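Alpha-pyrone synthesis polyketide synthase-like Pks18 (Mycobacterium tuberculosis, PDB 1TED) probably extends medium- and long-chain aliphatic acyl-CoA starters with malonyl-CoA to make tri- and tetraketide alpha-pyrones. Local coordinates at residues Val200-Cys205 against Asp226-Leu231. Numbering follows the deposited sequence.
With MYR (myristic acid), chain E.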
loop_
_atom_site.group_PDB
_atom_site.type_symbol
_atom_site.label_atom_id
_atom_site.label_comp_id
_atom_site.label_asym_id
_atom_site.label_seq_id
_atom_site.Cartn_x
_atom_site.Cartn_y
_atom_site.Cartn_z
ATOM N N VAL A 200 -1.574 5.447 -10.533
ATOM C CA VAL A 200 -0.667 6.576 -10.479
ATOM C C VAL A 200 0.583 6.260 -9.669
ATOM O O VAL A 200 0.506 5.884 -8.499
ATOM C CB VAL A 200 -1.390 7.827 -9.874
ATOM C CG1 VAL A 200 -0.455 9.011 -9.813
ATOM C CG2 VAL A 200 -2.606 8.183 -10.716
ATOM N N CYS A 201 1.736 6.388 -10.319
ATOM C CA CYS A 201 3.014 6.161 -9.671
ATOM C C CYS A 201 3.689 7.529 -9.635
ATOM O O CYS A 201 3.844 8.183 -10.662
ATOM C CB CYS A 201 3.842 5.155 -10.468
ATOM S SG CYS A 201 3.039 3.543 -10.693
ATOM N N ILE A 202 4.062 7.971 -8.442
ATOM C CA ILE A 202 4.683 9.277 -8.271
ATOM C C ILE A 202 5.923 9.099 -7.410
ATOM O O ILE A 202 5.858 8.577 -6.296
ATOM C CB ILE A 202 3.694 10.266 -7.589
ATOM C CG1 ILE A 202 4.400 11.578 -7.239
ATOM C CG2 ILE A 202 3.086 9.623 -6.353
ATOM C CD1 ILE A 202 4.577 12.521 -8.414
ATOM N N GLU A 203 7.063 9.530 -7.923
ATOM C CA GLU A 203 8.284 9.347 -7.174
ATOM C C GLU A 203 9.088 10.635 -7.113
ATOM O O GLU A 203 9.474 11.201 -8.141
ATOM C CB GLU A 203 9.082 8.208 -7.813
ATOM C CG GLU A 203 9.613 7.170 -6.830
ATOM C CD GLU A 203 8.532 6.330 -6.145
ATOM O OE1 GLU A 203 7.867 5.520 -6.829
ATOM O OE2 GLU A 203 8.360 6.473 -4.918
ATOM N N LEU A 204 9.311 11.102 -5.891
ATOM C CA LEU A 204 10.052 12.329 -5.641
ATOM C C LEU A 204 11.269 12.078 -4.768
ATOM O O LEU A 204 11.242 12.316 -3.556
ATOM C CB LEU A 204 9.146 13.360 -4.965
ATOM C CG LEU A 204 8.420 14.343 -5.881
ATOM C CD1 LEU A 204 7.809 13.615 -7.051
ATOM C CD2 LEU A 204 7.360 15.092 -5.075
ATOM N N CYS A 205 12.338 11.601 -5.394
ATOM C CA CYS A 205 13.580 11.313 -4.693
ATOM C C CYS A 205 14.296 12.584 -4.216
ATOM O O CYS A 205 14.776 12.636 -3.085
ATOM C CB CYS A 205 14.519 10.505 -5.604
ATOM S SG CYS A 205 13.903 8.872 -6.106
ATOM N N ASP A 226 13.318 12.240 -10.272
ATOM C CA ASP A 226 11.897 12.467 -9.988
ATOM C C ASP A 226 10.994 12.235 -11.200
ATOM O O ASP A 226 11.354 12.565 -12.327
ATOM C CB ASP A 226 11.690 13.910 -9.480
ATOM C CG ASP A 226 12.319 14.159 -8.112
ATOM O OD1 ASP A 226 13.129 13.326 -7.645
ATOM O OD2 ASP A 226 12.001 15.204 -7.503
ATOM N N GLY A 227 9.808 11.688 -10.971
ATOM C CA GLY A 227 8.923 11.450 -12.096
ATOM C C GLY A 227 7.538 10.990 -11.712
ATOM O O GLY A 227 7.282 10.643 -10.562
ATOM N N CYS A 228 6.636 10.996 -12.682
ATOM C CA CYS A 228 5.270 10.564 -12.445
ATOM C C CYS A 228 4.717 9.893 -13.692
ATOM O O CYS A 228 5.093 10.232 -14.814
ATOM C CB CYS A 228 4.396 11.765 -12.070
ATOM S SG CYS A 228 2.693 11.336 -11.641
ATOM N N ALA A 229 3.834 8.928 -13.489
ATOM C CA ALA A 229 3.222 8.225 -14.601
ATOM C C ALA A 229 1.871 7.693 -14.156
ATOM O O ALA A 229 1.670 7.375 -12.984
ATOM C CB ALA A 229 4.115 7.076 -15.077
ATOM N N ALA A 230 0.948 7.597 -15.103
ATOM C CA ALA A 230 -0.385 7.121 -14.800
ATOM C C ALA A 230 -0.893 6.215 -15.913
ATOM O O ALA A 230 -0.513 6.366 -17.070
ATOM C CB ALA A 230 -1.336 8.316 -14.609
ATOM N N LEU A 231 -1.746 5.265 -15.545
ATOM C CA LEU A 231 -2.332 4.339 -16.509
ATOM C C LEU A 231 -3.836 4.310 -16.273
ATOM O O LEU A 231 -4.288 4.444 -15.140
ATOM C CB LEU A 231 -1.797 2.920 -16.302
ATOM C CG LEU A 231 -0.295 2.672 -16.312
ATOM C CD1 LEU A 231 -0.046 1.231 -15.886
ATOM C CD2 LEU A 231 0.275 2.938 -17.700
HETATM C C1 MYR E . 21.358 15.076 -6.422
HETATM O O1 MYR E . 21.396 15.745 -7.452
HETATM O O2 MYR E . 22.403 14.608 -5.968
HETATM C C2 MYR E . 20.028 14.827 -5.708
HETATM C C3 MYR E . 19.627 13.353 -5.797
HETATM C C4 MYR E . 18.280 13.106 -5.111
HETATM C C5 MYR E . 17.893 11.627 -5.154
HETATM C C6 MYR E . 18.849 10.746 -4.345
HETATM C C7 MYR E . 18.740 10.981 -2.835
HETATM C C8 MYR E . 17.398 10.511 -2.270
HETATM C C9 MYR E . 17.215 9.000 -2.426
HETATM C C10 MYR E . 15.813 8.576 -1.987
HETATM C C11 MYR E . 15.605 7.075 -2.203
HETATM C C12 MYR E . 14.187 6.654 -1.815
HETATM C C13 MYR E . 13.972 5.168 -2.108
HETATM C C14 MYR E . 12.544 4.739 -1.763
#
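Glu203 O receives the backbone N-H of Gly227 at 2.9 Å and also the CA-H of Asp226, whose CA lies 3.3 Å away. Glu203 N answers with a nearly straight bond to Gly227 O (2.9 Å, 172°), and Cys201 pairs in the same way with Ala229, its N 2.8 Å from Ala229 O. The strands therefore run antiparallel.

On one face Val200, Ile202 and Cys228 pack against helix 102-125, where Leu116 touches both Ile202 and Cys228; the small Ala230 meets Val200 CG2. Ile202 reaches Cys228 CB with CD1 (3.7 Å), its CG1 swung opposite the backbone N (chi1 172°) and the chain turned again at chi2.

The other face carries Cys201, Glu203 and Ala229; the small Ala229 suits the close approach of helix 349-361. Glu203 is a buried acid: its chain bends at chi2 (67°), leading away from Gly227, and OE1 is hydrogen-bonded with Ser349 OG, OE2 with Ser143 N and Thr144 OG1. Asp226, also buried, bonds Ser206 and Ala84 N through OD2.

Next after Leu204, Cys205 CB lies 3.6 Å from C5 of the myristic acid. This antiparallel pair belongs to the core sheet of the N-terminal half of the thiolase fold, close to the acyl-binding tunnel.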